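Anthranilate synthase component I (PDB 5KCK) is the first component of an anthranilate synthase, a mixed helix-and-strand protein built around large antiparallel beta sheets. Local coordinates at residues A[74-80]-A[397-401]; A[87-91]-A[128-132]; A[98-102]-A[376-380]; A[267-273]-A[341-347]; A[313-317]-A[356-361]. One frame throughout, in Å; residues are numbered along the deposited sequence.

Contact 1 of 5, residues A[74-80]-A[397-401]; sequences LYEVIHK and LSATG
L397 turns its side chain onto the last part of helix 70-78, and a single branch, CD2, does most of the touching. With CG anti to the backbone N (chi1 172°), this methyl lies against I78, L397 CD2 being 3.7 Å from I78 CG2. It also meets L74 tip to tip, L74 CD2 lying 4.1 Å from L397 CD2, and the leucine runs at about a right angle to the side chain of Y75. S398 points the other way and gives its OG to F89 O, while its carbonyl accepts from G401 N to close a type I beta turn. The turn continues strand 393-398 of the large antiparallel sheet; it comes up where helix 70-78 ends, H79 being the first residue to leave helical geometry. Here A399 O takes an almost straight bond (175°) from K80 N, 2.9 Å away and in the carbonyl plane. H79 ND1 adds a weak bond to A399 O at 3.4 Å. In return A399 CA approaches I78 O at 3.4 Å in a CA-H...O contact, and this carbonyl is held by the hydroxyl of Y147. T400 O lies at the edge of the imidazole of H79, one face of which carries the hydroxyl of Y75 over its centre. G401 CA comes within 3.8 Å of Y75 OH, and one water joins G401 O, at 2.7 Å, to Y75 OH, at 2.9 Å.

Contact 2 of 5, residues A[87-91]-A[128-132]; sequences LPFGG and SYMVF
F89 and Y129 make a T-shaped aromatic pair between the loop that leads into strand 92-97 and strand 128-133, the middle strand of a three-stranded antiparallel sheet. The edge of F89 is directed at the face of Y129, with ring centroids 5.3 Å apart and planes at 81°. Contact is off-centre, F89 CD2 lying 4.0 Å from Y129 CD2. The tyrosine CG sits between its backbone N and carbonyl carbon (chi1 61°), and from there the ring extends across to the two glycines of the loop. Its hydroxyl ends close to the backbone, Y129 OH being 3.1 Å from G90 C. A water in the plane of the ring connects Y129 OH, at 2.6 Å, with G90 O, to which it donates at 3.0 Å. Further along, V131 offers one methyl to each of two neighbours: CG2 to L87 CD1 at 4.0 Å, and CG1, tip to tip, to P88 CG. M130 points away from the loop and packs on L12 of the second subunit, where F132 meets S13. No direct hydrogen bond spans the two segments, so the direct contact between the loop and strand 128-133 is aromatic and aliphatic, while the water supplies a polar partner for the tyrosine hydroxyl.

Contact 3 of 5, residues A[98-102]-A[376-380]; sequences GYDMI and MRRIY
Y99 and Y380 form an offset edge-to-face pair at the junction between the 3-10 turn that follows strand 92-97 and helix 372-382. The edge of Y99 is turned to the face of Y380, with centroids 5.9 Å apart and planes at 74°. The two side chains run past each other in opposite directions, bringing Y99 CE1 to 4.0 Å from Y380 CZ. The Y380 hydroxyl donates to D100 OD1, and carboxylate and ring are almost coplanar, 7° apart; the modelled 2.4 Å from Y380 OH to D100 OD1 is too short to be taken literally. Both partners are tied further to the loop after the helix, Y380 OH to R387 N and D100 OD2 to G388 N. Extended by a CG anti to the backbone N (chi1 171°), Y99 brings its OH to 3.4 Å from M376 CG. A water bonded to Y99 OH donates to M376 O at 2.7 Å and sits over the centre of one face of the Y380 ring. The selenium of M376, a selenomethionine, stands obliquely to Y99 in a Met-aromatic contact, 5.4 Å from M376 SE to the ring centroid, and meets I102 CG2 at 4.0 Å. R387 also approaches the Y99 ring in a cation-pi interaction. The result is a buried aromatic cluster with a Met-aromatic contact, joining the loop after strand 92-97 to helix 372-382, far apart in the sequence.

Contact 4 of 5, residues A[267-273]-A[341-347]; sequences IVTTNPI and TSVVKGR
V268 and G346 bond to each other in both directions, as do T270 and V344, and these two hydrogen-bonded pairs carry the backbone pairing; V268 N to G346 O is 2.9 Å. Between and beside them T269 with K345 and I267 with R347 are non-hydrogen-bonded pairs, accompanied by CA-H...O contacts such as K345 CA to V268 O at 3.2 Å. Beyond strand 267-270 the pairing continues through S342 N to P272 O, 3.2 Å. Side chains add polar bonds. On one face T269 and K345 lie side by side, and a bend at the end of the lysine (chi4 -58°) brings K345 NZ to 2.6 Å from T269 OG1, to which it donates. The amide of N271 reaches two acceptors, T341 OG1 at 3.3 Å from N271 ND2 and, weakly, S342 O. T270 OG1 is buried without a polar partner, 3.5 Å from V344 CB. Among apolar contacts, P272 crosses V344 at about a right angle, and I267 CD1 lies over one face of the R347 guanidinium, 3.9 Å from R347 NH1. The pair is an antiparallel beta ladder next to the outermost strand 324-333, with helix 297-316 packed across the face of T270 and V344.

Contact 5 of 5, residues A[313-317]-A[356-361]; sequences DIGRI and DALKAT
I317 leans on A357 and A360 where helices 297-316 and 354-361 pack side by side on the large antiparallel sheet. Its CG1 stands between backbone N and carbonyl carbon (chi1 61°), which sends the long branch across to the second helix, I317 CD1 ending 3.6 Å from A357 CA. The other branch, I317 CG2, faces A360 CB at 4.1 Å, so the two small alanines receive the fork of the isoleucine. A polar group lies alongside. D313 directs its carboxylate at the carbonyl of A360, with D313 CG 3.1 Å from A360 O, an approach of acceptors that would be unfavourable alone. R316, folded back by a bend at chi3, probably offsets it: its NH1 makes a salt bridge to D313 OD1 at 2.9 Å, using the anti lone pair, while its NH2 gives a weak bond to A360 O at 3.2 Å. That carbonyl lies at the edge of the guanidinium, near its plane. The reverse side of helix 297-316, at I314, rests on V268 and T270 of strand 267-270. In the second helix T361 turns its hydroxyl back along the chain, and T361 OG1 donates to A357 O at 2.9 Å, tilted 20° out of the carbonyl plane.

In the fold
Contacts 1 and 2 share the turn after strand 393-398: A399 N is 2.7 Å from G91 O, a probable hydrogen bond. Contacts 4 and 5 form the other directly touching pair, since I314 CD1 packs 3.5 Å from V344 O, laying helix 297-316 on the ladder of contact 4. Contact 3 approaches contact 5 to about 4 Å at the nearest atoms without touching, and stands about 32 Å, centre to centre, from contact 2 across the chain's centre. Contacts 1 and 3 each join the N-terminal family region to the C-terminal one. A glycerol, probably from the crystallisation liquor, lies about 3 Å from the R347 side chain in contact 4.

Contact 1 of 5, residues A[74-80]-A[397-401]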
# COMPACT_ATOMS: atom_id res chain seq x y z
N LEU A 74 22.41 15.99 -23.77
CA LEU A 74 21.91 15.37 -22.54
C LEU A 74 22.04 13.86 -22.60
O LEU A 74 22.49 13.23 -21.64
CB LEU A 74 20.46 15.78 -22.30
CG LEU A 74 19.78 15.08 -21.13
CD1 LEU A 74 20.26 15.67 -19.81
CD2 LEU A 74 18.26 15.14 -21.26
N TYR A 75 21.66 13.25 -23.73
CA TYR A 75 21.74 11.80 -23.82
C TYR A 75 23.18 11.33 -23.78
O TYR A 75 23.50 10.37 -23.08
CB TYR A 75 21.07 11.31 -25.11
CG TYR A 75 20.90 9.81 -25.12
CD1 TYR A 75 19.82 9.22 -24.48
CD2 TYR A 75 21.84 8.99 -25.75
CE1 TYR A 75 19.67 7.84 -24.48
CE2 TYR A 75 21.69 7.61 -25.76
CZ TYR A 75 20.60 7.04 -25.12
OH TYR A 75 20.42 5.68 -25.10
N GLU A 76 24.05 12.00 -24.52
CA GLU A 76 25.46 11.64 -24.54
C GLU A 76 26.08 11.68 -23.14
O GLU A 76 26.82 10.77 -22.76
CB GLU A 76 26.20 12.56 -25.50
CG GLU A 76 27.69 12.37 -25.55
CD GLU A 76 28.33 13.35 -26.50
OE1 GLU A 76 29.19 14.15 -26.04
OE2 GLU A 76 27.96 13.34 -27.70
N VAL A 77 25.75 12.70 -22.35
CA VAL A 77 26.32 12.80 -21.01
C VAL A 77 25.71 11.75 -20.08
O VAL A 77 26.40 11.19 -19.22
CB VAL A 77 26.12 14.23 -20.45
CG1 VAL A 77 26.29 14.24 -18.93
CG2 VAL A 77 27.10 15.18 -21.11
N ILE A 78 24.42 11.45 -20.26
CA ILE A 78 23.73 10.59 -19.30
C ILE A 78 23.99 9.11 -19.57
O ILE A 78 24.19 8.33 -18.63
CB ILE A 78 22.22 10.89 -19.34
CG1 ILE A 78 21.96 12.30 -18.79
CG2 ILE A 78 21.44 9.83 -18.59
CD1 ILE A 78 22.85 12.67 -17.69
N HIS A 79 23.99 8.70 -20.84
CA HIS A 79 23.96 7.29 -21.20
C HIS A 79 25.31 6.63 -20.95
O HIS A 79 26.34 7.12 -21.42
CB HIS A 79 23.57 7.16 -22.67
CG HIS A 79 23.61 5.76 -23.19
ND1 HIS A 79 22.90 4.73 -22.61
CD2 HIS A 79 24.26 5.22 -24.24
CE1 HIS A 79 23.12 3.61 -23.28
NE2 HIS A 79 23.94 3.88 -24.28
N LYS A 80 25.29 5.50 -20.25
CA LYS A 80 26.50 4.72 -19.95
C LYS A 80 26.30 3.29 -20.43
O LYS A 80 25.54 2.52 -19.81
CB LYS A 80 26.81 4.76 -18.46
CG LYS A 80 27.13 6.17 -17.96
CD LYS A 80 28.43 6.68 -18.59
CE LYS A 80 28.66 8.14 -18.25
NZ LYS A 80 29.98 8.62 -18.73
N LEU A 397 15.67 10.45 -17.10
CA LEU A 397 16.40 9.71 -18.13
C LEU A 397 17.48 8.90 -17.41
O LEU A 397 18.42 9.47 -16.84
CB LEU A 397 17.01 10.65 -19.16
CG LEU A 397 17.96 10.01 -20.19
CD1 LEU A 397 17.17 9.16 -21.21
CD2 LEU A 397 18.78 11.09 -20.88
N SER A 398 17.35 7.58 -17.43
CA SER A 398 18.28 6.73 -16.73
C SER A 398 19.57 6.54 -17.52
O SER A 398 19.58 6.56 -18.75
CB SER A 398 17.64 5.37 -16.45
OG SER A 398 18.57 4.52 -15.80
N ALA A 399 20.66 6.33 -16.77
CA ALA A 399 21.95 6.03 -17.39
C ALA A 399 21.90 4.80 -18.28
O ALA A 399 22.72 4.66 -19.20
CB ALA A 399 23.00 5.85 -16.29
N THR A 400 20.96 3.88 -18.03
CA THR A 400 20.75 2.76 -18.94
C THR A 400 20.23 3.19 -20.30
O THR A 400 20.20 2.36 -21.22
CB THR A 400 19.76 1.76 -18.34
OG1 THR A 400 18.46 2.38 -18.26
CG2 THR A 400 20.22 1.33 -16.95
N GLY A 401 19.80 4.44 -20.46
CA GLY A 401 19.07 4.85 -21.64
C GLY A 401 17.57 4.66 -21.55
O GLY A 401 16.85 5.09 -22.47
O HOH W 1 17.52 5.18 -25.06

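Contact 2 of 5, residues A[87-91]-A[128-132]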
# COMPACT_ATOMS: atom_id res chain seq x y z
N LEU A 87 16.86 -1.64 -10.68
CA LEU A 87 15.99 -0.62 -10.09
C LEU A 87 15.45 0.29 -11.19
O LEU A 87 16.11 0.47 -12.22
CB LEU A 87 16.76 0.20 -9.06
CG LEU A 87 17.41 -0.59 -7.92
CD1 LEU A 87 18.36 0.29 -7.11
CD2 LEU A 87 16.35 -1.21 -7.02
N PRO A 88 14.26 0.87 -11.01
CA PRO A 88 13.66 1.67 -12.10
C PRO A 88 14.54 2.79 -12.64
O PRO A 88 14.57 3.02 -13.86
CB PRO A 88 12.37 2.22 -11.46
CG PRO A 88 12.58 2.07 -9.97
CD PRO A 88 13.38 0.82 -9.83
N PHE A 89 15.27 3.50 -11.76
CA PHE A 89 16.05 4.66 -12.18
C PHE A 89 17.52 4.31 -12.37
O PHE A 89 18.07 4.50 -13.46
CB PHE A 89 15.86 5.80 -11.16
CG PHE A 89 16.79 6.98 -11.36
CD1 PHE A 89 16.75 7.74 -12.53
CD2 PHE A 89 17.67 7.35 -10.35
CE1 PHE A 89 17.60 8.82 -12.70
CE2 PHE A 89 18.52 8.45 -10.51
CZ PHE A 89 18.48 9.18 -11.69
N GLY A 90 18.18 3.78 -11.34
CA GLY A 90 19.57 3.37 -11.51
C GLY A 90 20.57 4.47 -11.83
O GLY A 90 21.65 4.18 -12.36
N GLY A 91 20.25 5.72 -11.52
CA GLY A 91 21.20 6.77 -11.88
C GLY A 91 20.86 7.42 -13.20
O GLY A 91 20.26 6.81 -14.10
N SER A 128 24.00 9.61 -6.70
CA SER A 128 23.69 9.40 -5.28
C SER A 128 22.18 9.51 -5.14
O SER A 128 21.62 10.58 -5.39
CB SER A 128 24.39 10.44 -4.40
OG SER A 128 25.76 10.55 -4.73
N TYR A 129 21.54 8.43 -4.71
CA TYR A 129 20.09 8.40 -4.70
C TYR A 129 19.61 7.20 -3.89
O TYR A 129 20.39 6.29 -3.56
CB TYR A 129 19.54 8.35 -6.14
CG TYR A 129 19.99 7.11 -6.88
CD1 TYR A 129 21.24 7.08 -7.50
CD2 TYR A 129 19.19 5.98 -6.94
CE1 TYR A 129 21.68 5.95 -8.18
CE2 TYR A 129 19.61 4.85 -7.62
CZ TYR A 129 20.86 4.84 -8.23
OH TYR A 129 21.30 3.73 -8.89
N MSE A 130 18.33 7.21 -3.56
CA MSE A 130 17.66 6.10 -2.90
C MSE A 130 16.48 5.67 -3.74
O MSE A 130 15.83 6.50 -4.36
CB MSE A 130 17.13 6.49 -1.52
CG MSE A 130 18.11 7.06 -0.55
SE MSE A 130 17.09 7.74 0.96
CE MSE A 130 16.18 6.22 1.48
N VAL A 131 16.18 4.37 -3.74
CA VAL A 131 14.98 3.86 -4.40
C VAL A 131 14.18 3.10 -3.35
O VAL A 131 14.68 2.15 -2.74
CB VAL A 131 15.33 2.96 -5.59
CG1 VAL A 131 14.07 2.54 -6.34
CG2 VAL A 131 16.28 3.70 -6.53
N PHE A 132 12.95 3.54 -3.12
CA PHE A 132 12.01 2.83 -2.26
C PHE A 132 11.28 1.80 -3.11
O PHE A 132 10.48 2.16 -3.97
CB PHE A 132 11.02 3.80 -1.61
CG PHE A 132 11.61 4.67 -0.54
CD1 PHE A 132 12.46 5.71 -0.87
CD2 PHE A 132 11.29 4.48 0.80
CE1 PHE A 132 13.01 6.53 0.12
CE2 PHE A 132 11.82 5.29 1.79
CZ PHE A 132 12.69 6.32 1.45
O HOH W 2 23.64 3.77 -10.12

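Contact 3 of 5, residues A[98-102]-A[376-380]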
# COMPACT_ATOMS: atom_id res chain seq x y z
N GLY A 98 10.60 21.73 -21.11
CA GLY A 98 9.49 22.65 -21.26
C GLY A 98 8.77 22.47 -22.59
O GLY A 98 9.33 21.97 -23.57
N TYR A 99 7.50 22.87 -22.60
CA TYR A 99 6.70 22.82 -23.82
C TYR A 99 7.43 23.47 -24.99
O TYR A 99 7.42 22.95 -26.11
CB TYR A 99 5.37 23.51 -23.56
CG TYR A 99 4.49 23.75 -24.77
CD1 TYR A 99 4.60 24.92 -25.52
CD2 TYR A 99 3.51 22.83 -25.13
CE1 TYR A 99 3.78 25.16 -26.62
CE2 TYR A 99 2.68 23.07 -26.22
CZ TYR A 99 2.82 24.23 -26.96
OH TYR A 99 2.00 24.44 -28.04
N ASP A 100 8.11 24.59 -24.73
CA ASP A 100 8.71 25.39 -25.78
C ASP A 100 9.96 24.78 -26.38
O ASP A 100 10.45 25.29 -27.40
CB ASP A 100 8.98 26.78 -25.23
CG ASP A 100 7.72 27.42 -24.66
OD1 ASP A 100 6.97 28.02 -25.45
OD2 ASP A 100 7.47 27.28 -23.45
N MSE A 101 10.48 23.70 -25.81
CA MSE A 101 11.59 23.00 -26.42
C MSE A 101 11.27 22.55 -27.85
O MSE A 101 12.14 22.54 -28.71
CB MSE A 101 11.99 21.81 -25.56
CG MSE A 101 12.76 22.22 -24.32
SE MSE A 101 14.57 22.85 -24.74
CE MSE A 101 15.22 21.23 -25.63
N ILE A 102 10.00 22.22 -28.11
CA ILE A 102 9.62 21.76 -29.44
C ILE A 102 9.86 22.84 -30.50
O ILE A 102 9.98 22.52 -31.69
CB ILE A 102 8.15 21.27 -29.45
CG1 ILE A 102 7.86 20.44 -30.72
CG2 ILE A 102 7.19 22.44 -29.39
CD1 ILE A 102 8.76 19.23 -30.89
N MSE A 376 -0.40 24.26 -32.63
CA MSE A 376 0.62 24.94 -31.84
C MSE A 376 0.88 26.36 -32.34
O MSE A 376 1.10 27.26 -31.53
CB MSE A 376 1.92 24.14 -31.84
CG MSE A 376 1.85 22.87 -31.01
SE MSE A 376 3.56 21.92 -30.89
CE MSE A 376 3.91 21.68 -32.81
N ARG A 377 0.83 26.57 -33.66
CA ARG A 377 0.95 27.94 -34.16
C ARG A 377 -0.24 28.79 -33.70
O ARG A 377 -0.06 29.94 -33.28
CB ARG A 377 1.08 27.94 -35.68
CG ARG A 377 2.40 27.29 -36.17
CD ARG A 377 2.65 27.52 -37.66
NE ARG A 377 2.61 28.94 -38.01
CZ ARG A 377 3.68 29.69 -38.25
NH1 ARG A 377 4.90 29.18 -38.19
NH2 ARG A 377 3.53 30.97 -38.55
N ARG A 378 -1.45 28.22 -33.72
CA ARG A 378 -2.63 28.97 -33.30
C ARG A 378 -2.60 29.26 -31.80
O ARG A 378 -3.01 30.34 -31.36
CB ARG A 378 -3.89 28.21 -33.67
CG ARG A 378 -4.06 28.01 -35.18
CD ARG A 378 -4.01 29.32 -35.96
NE ARG A 378 -4.48 29.13 -37.33
CZ ARG A 378 -4.31 30.00 -38.32
NH1 ARG A 378 -3.67 31.14 -38.11
NH2 ARG A 378 -4.78 29.72 -39.53
N ILE A 379 -2.11 28.30 -31.00
CA ILE A 379 -2.02 28.51 -29.55
C ILE A 379 -1.18 29.75 -29.24
O ILE A 379 -1.52 30.54 -28.36
CB ILE A 379 -1.46 27.26 -28.86
CG1 ILE A 379 -2.52 26.16 -28.81
CG2 ILE A 379 -0.94 27.60 -27.44
CD1 ILE A 379 -1.96 24.79 -28.48
N TYR A 380 -0.08 29.94 -29.97
CA TYR A 380 0.77 31.09 -29.69
C TYR A 380 0.36 32.34 -30.45
O TYR A 380 1.01 33.39 -30.29
CB TYR A 380 2.23 30.72 -29.96
CG TYR A 380 2.87 30.14 -28.72
CD1 TYR A 380 2.20 30.16 -27.50
CD2 TYR A 380 4.15 29.59 -28.76
CE1 TYR A 380 2.78 29.65 -26.36
CE2 TYR A 380 4.73 29.07 -27.62
CZ TYR A 380 4.04 29.10 -26.42
OH TYR A 380 4.62 28.59 -25.28
O HOH W 3 2.07 26.71 -29.07

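Contact 4 of 5, residues A[267-273]-A[341-347]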
# COMPACT_ATOMS: atom_id res chain seq x y z
N ILE A 267 11.96 -0.74 -25.83
CA ILE A 267 10.54 -0.66 -26.13
C ILE A 267 10.04 0.75 -25.80
O ILE A 267 10.26 1.25 -24.68
CB ILE A 267 9.75 -1.72 -25.33
CG1 ILE A 267 10.40 -3.10 -25.48
CG2 ILE A 267 8.28 -1.74 -25.74
CD1 ILE A 267 10.55 -3.57 -26.92
N VAL A 268 9.37 1.38 -26.76
CA VAL A 268 8.71 2.68 -26.56
C VAL A 268 7.24 2.43 -26.27
O VAL A 268 6.57 1.67 -26.98
CB VAL A 268 8.88 3.58 -27.79
CG1 VAL A 268 8.34 4.97 -27.51
CG2 VAL A 268 10.33 3.63 -28.19
N THR A 269 6.72 3.07 -25.23
CA THR A 269 5.33 2.89 -24.80
C THR A 269 4.65 4.24 -24.65
O THR A 269 5.22 5.17 -24.07
CB THR A 269 5.26 2.13 -23.47
OG1 THR A 269 5.87 0.84 -23.61
CG2 THR A 269 3.80 1.96 -23.01
N THR A 270 3.42 4.35 -25.15
CA THR A 270 2.53 5.45 -24.80
C THR A 270 1.26 4.88 -24.19
O THR A 270 0.91 3.72 -24.39
CB THR A 270 2.16 6.34 -26.00
OG1 THR A 270 1.47 5.57 -26.99
CG2 THR A 270 3.40 6.98 -26.62
N ASN A 271 0.56 5.73 -23.45
CA ASN A 271 -0.62 5.33 -22.70
C ASN A 271 -1.71 6.37 -22.94
O ASN A 271 -1.97 7.23 -22.08
CB ASN A 271 -0.27 5.16 -21.22
CG ASN A 271 -1.47 4.79 -20.37
OD1 ASN A 271 -1.73 5.42 -19.35
ND2 ASN A 271 -2.23 3.78 -20.80
N PRO A 272 -2.34 6.35 -24.11
CA PRO A 272 -3.39 7.34 -24.40
C PRO A 272 -4.48 7.36 -23.34
O PRO A 272 -5.08 6.32 -23.02
CB PRO A 272 -3.93 6.88 -25.75
CG PRO A 272 -2.80 6.18 -26.38
CD PRO A 272 -2.06 5.49 -25.27
N ILE A 273 -4.70 8.53 -22.76
CA ILE A 273 -5.76 8.76 -21.79
C ILE A 273 -6.64 9.87 -22.34
O ILE A 273 -6.18 11.00 -22.50
CB ILE A 273 -5.20 9.14 -20.41
CG1 ILE A 273 -4.29 8.04 -19.86
CG2 ILE A 273 -6.34 9.42 -19.44
CD1 ILE A 273 -5.02 6.78 -19.43
N THR A 341 -8.75 4.21 -21.63
CA THR A 341 -7.31 3.99 -21.58
C THR A 341 -6.85 2.94 -22.58
O THR A 341 -7.55 1.95 -22.85
CB THR A 341 -6.86 3.58 -20.16
OG1 THR A 341 -5.43 3.62 -20.09
CG2 THR A 341 -7.32 2.18 -19.83
N SER A 342 -5.64 3.14 -23.11
CA SER A 342 -5.03 2.21 -24.05
C SER A 342 -3.52 2.21 -23.87
O SER A 342 -2.94 3.13 -23.27
CB SER A 342 -5.38 2.56 -25.50
OG SER A 342 -6.77 2.50 -25.75
N VAL A 343 -2.88 1.18 -24.42
CA VAL A 343 -1.43 1.03 -24.39
C VAL A 343 -0.94 0.77 -25.81
O VAL A 343 -1.44 -0.13 -26.50
CB VAL A 343 -0.99 -0.10 -23.44
CG1 VAL A 343 0.52 -0.28 -23.45
CG2 VAL A 343 -1.48 0.18 -22.01
N VAL A 344 0.04 1.56 -26.25
CA VAL A 344 0.69 1.39 -27.55
C VAL A 344 2.17 1.18 -27.31
O VAL A 344 2.79 1.90 -26.52
CB VAL A 344 0.46 2.61 -28.47
CG1 VAL A 344 0.94 2.29 -29.89
CG2 VAL A 344 -1.01 3.02 -28.45
N LYS A 345 2.75 0.19 -27.99
CA LYS A 345 4.15 -0.16 -27.83
C LYS A 345 4.79 -0.42 -29.18
O LYS A 345 4.13 -0.89 -30.12
CB LYS A 345 4.34 -1.41 -26.95
CG LYS A 345 3.97 -1.22 -25.49
CD LYS A 345 3.97 -2.55 -24.74
CE LYS A 345 3.81 -2.34 -23.25
NZ LYS A 345 4.91 -1.46 -22.71
N GLY A 346 6.09 -0.14 -29.27
CA GLY A 346 6.87 -0.51 -30.44
C GLY A 346 8.33 -0.71 -30.08
O GLY A 346 8.80 -0.29 -29.02
N ARG A 347 9.06 -1.34 -31.00
CA ARG A 347 10.49 -1.62 -30.82
C ARG A 347 11.31 -0.50 -31.47
O ARG A 347 11.36 -0.38 -32.70
CB ARG A 347 10.84 -2.98 -31.41
CG ARG A 347 12.27 -3.42 -31.14
CD ARG A 347 12.52 -4.83 -31.67
NE ARG A 347 11.51 -5.77 -31.17
CZ ARG A 347 11.55 -6.35 -29.97
NH1 ARG A 347 12.55 -6.09 -29.14
NH2 ARG A 347 10.59 -7.19 -29.61

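Contact 5 of 5, residues A[313-317]-A[356-361]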
# COMPACT_ATOMS: atom_id res chain seq x y z
N ASP A 313 3.24 8.17 -33.93
CA ASP A 313 4.46 8.65 -33.28
C ASP A 313 5.45 7.51 -33.08
O ASP A 313 6.62 7.61 -33.46
CB ASP A 313 4.13 9.31 -31.94
CG ASP A 313 3.50 10.70 -32.10
OD1 ASP A 313 3.58 11.27 -33.21
OD2 ASP A 313 2.93 11.21 -31.11
N ILE A 314 4.99 6.40 -32.49
CA ILE A 314 5.85 5.25 -32.27
C ILE A 314 6.29 4.65 -33.60
O ILE A 314 7.45 4.26 -33.78
CB ILE A 314 5.12 4.23 -31.37
CG1 ILE A 314 4.99 4.80 -29.95
CG2 ILE A 314 5.81 2.87 -31.38
CD1 ILE A 314 4.25 3.89 -28.97
N GLY A 315 5.38 4.59 -34.57
CA GLY A 315 5.70 3.99 -35.86
C GLY A 315 6.81 4.71 -36.60
O GLY A 315 7.58 4.08 -37.32
N ARG A 316 6.92 6.03 -36.42
CA ARG A 316 7.97 6.80 -37.08
C ARG A 316 9.36 6.48 -36.55
O ARG A 316 10.35 6.73 -37.25
CB ARG A 316 7.72 8.30 -36.94
CG ARG A 316 6.49 8.81 -37.69
CD ARG A 316 6.52 10.34 -37.88
NE ARG A 316 6.83 11.07 -36.65
CZ ARG A 316 5.93 11.38 -35.72
NH1 ARG A 316 4.66 10.99 -35.86
NH2 ARG A 316 6.28 12.06 -34.64
N ILE A 317 9.49 5.93 -35.35
CA ILE A 317 10.79 5.69 -34.75
C ILE A 317 11.03 4.22 -34.45
O ILE A 317 11.95 3.88 -33.71
CB ILE A 317 10.99 6.52 -33.47
CG1 ILE A 317 9.92 6.15 -32.44
CG2 ILE A 317 10.95 8.02 -33.78
CD1 ILE A 317 10.15 6.75 -31.07
N ASP A 356 14.84 10.48 -29.36
CA ASP A 356 13.94 10.41 -30.50
C ASP A 356 12.52 10.09 -30.06
O ASP A 356 11.56 10.60 -30.64
CB ASP A 356 14.47 9.38 -31.50
CG ASP A 356 15.90 9.69 -31.92
OD1 ASP A 356 16.09 10.69 -32.64
OD2 ASP A 356 16.83 8.94 -31.52
N ALA A 357 12.36 9.28 -29.00
CA ALA A 357 11.03 9.05 -28.45
C ALA A 357 10.44 10.33 -27.89
O ALA A 357 9.25 10.61 -28.05
CB ALA A 357 11.08 7.97 -27.37
N LEU A 358 11.28 11.14 -27.23
CA LEU A 358 10.82 12.40 -26.68
C LEU A 358 10.43 13.36 -27.79
O LEU A 358 9.36 13.97 -27.74
CB LEU A 358 11.91 13.00 -25.79
CG LEU A 358 11.71 14.45 -25.36
CD1 LEU A 358 10.41 14.56 -24.62
CD2 LEU A 358 12.86 14.88 -24.47
N LYS A 359 11.29 13.51 -28.80
CA LYS A 359 10.98 14.42 -29.89
C LYS A 359 9.78 13.95 -30.69
O LYS A 359 9.06 14.77 -31.26
CB LYS A 359 12.20 14.59 -30.78
CG LYS A 359 13.33 15.33 -30.08
CD LYS A 359 14.35 15.87 -31.05
CE LYS A 359 15.33 14.81 -31.47
NZ LYS A 359 16.28 15.37 -32.46
N ALA A 360 9.52 12.64 -30.73
CA ALA A 360 8.39 12.14 -31.50
C ALA A 360 7.05 12.40 -30.83
O ALA A 360 6.03 12.39 -31.51
CB ALA A 360 8.53 10.64 -31.75
N THR A 361 7.03 12.64 -29.51
CA THR A 361 5.79 12.77 -28.76
C THR A 361 5.54 14.14 -28.15
O THR A 361 4.40 14.44 -27.80
CB THR A 361 5.74 11.73 -27.62
OG1 THR A 361 6.90 11.87 -26.80
CG2 THR A 361 5.69 10.32 -28.17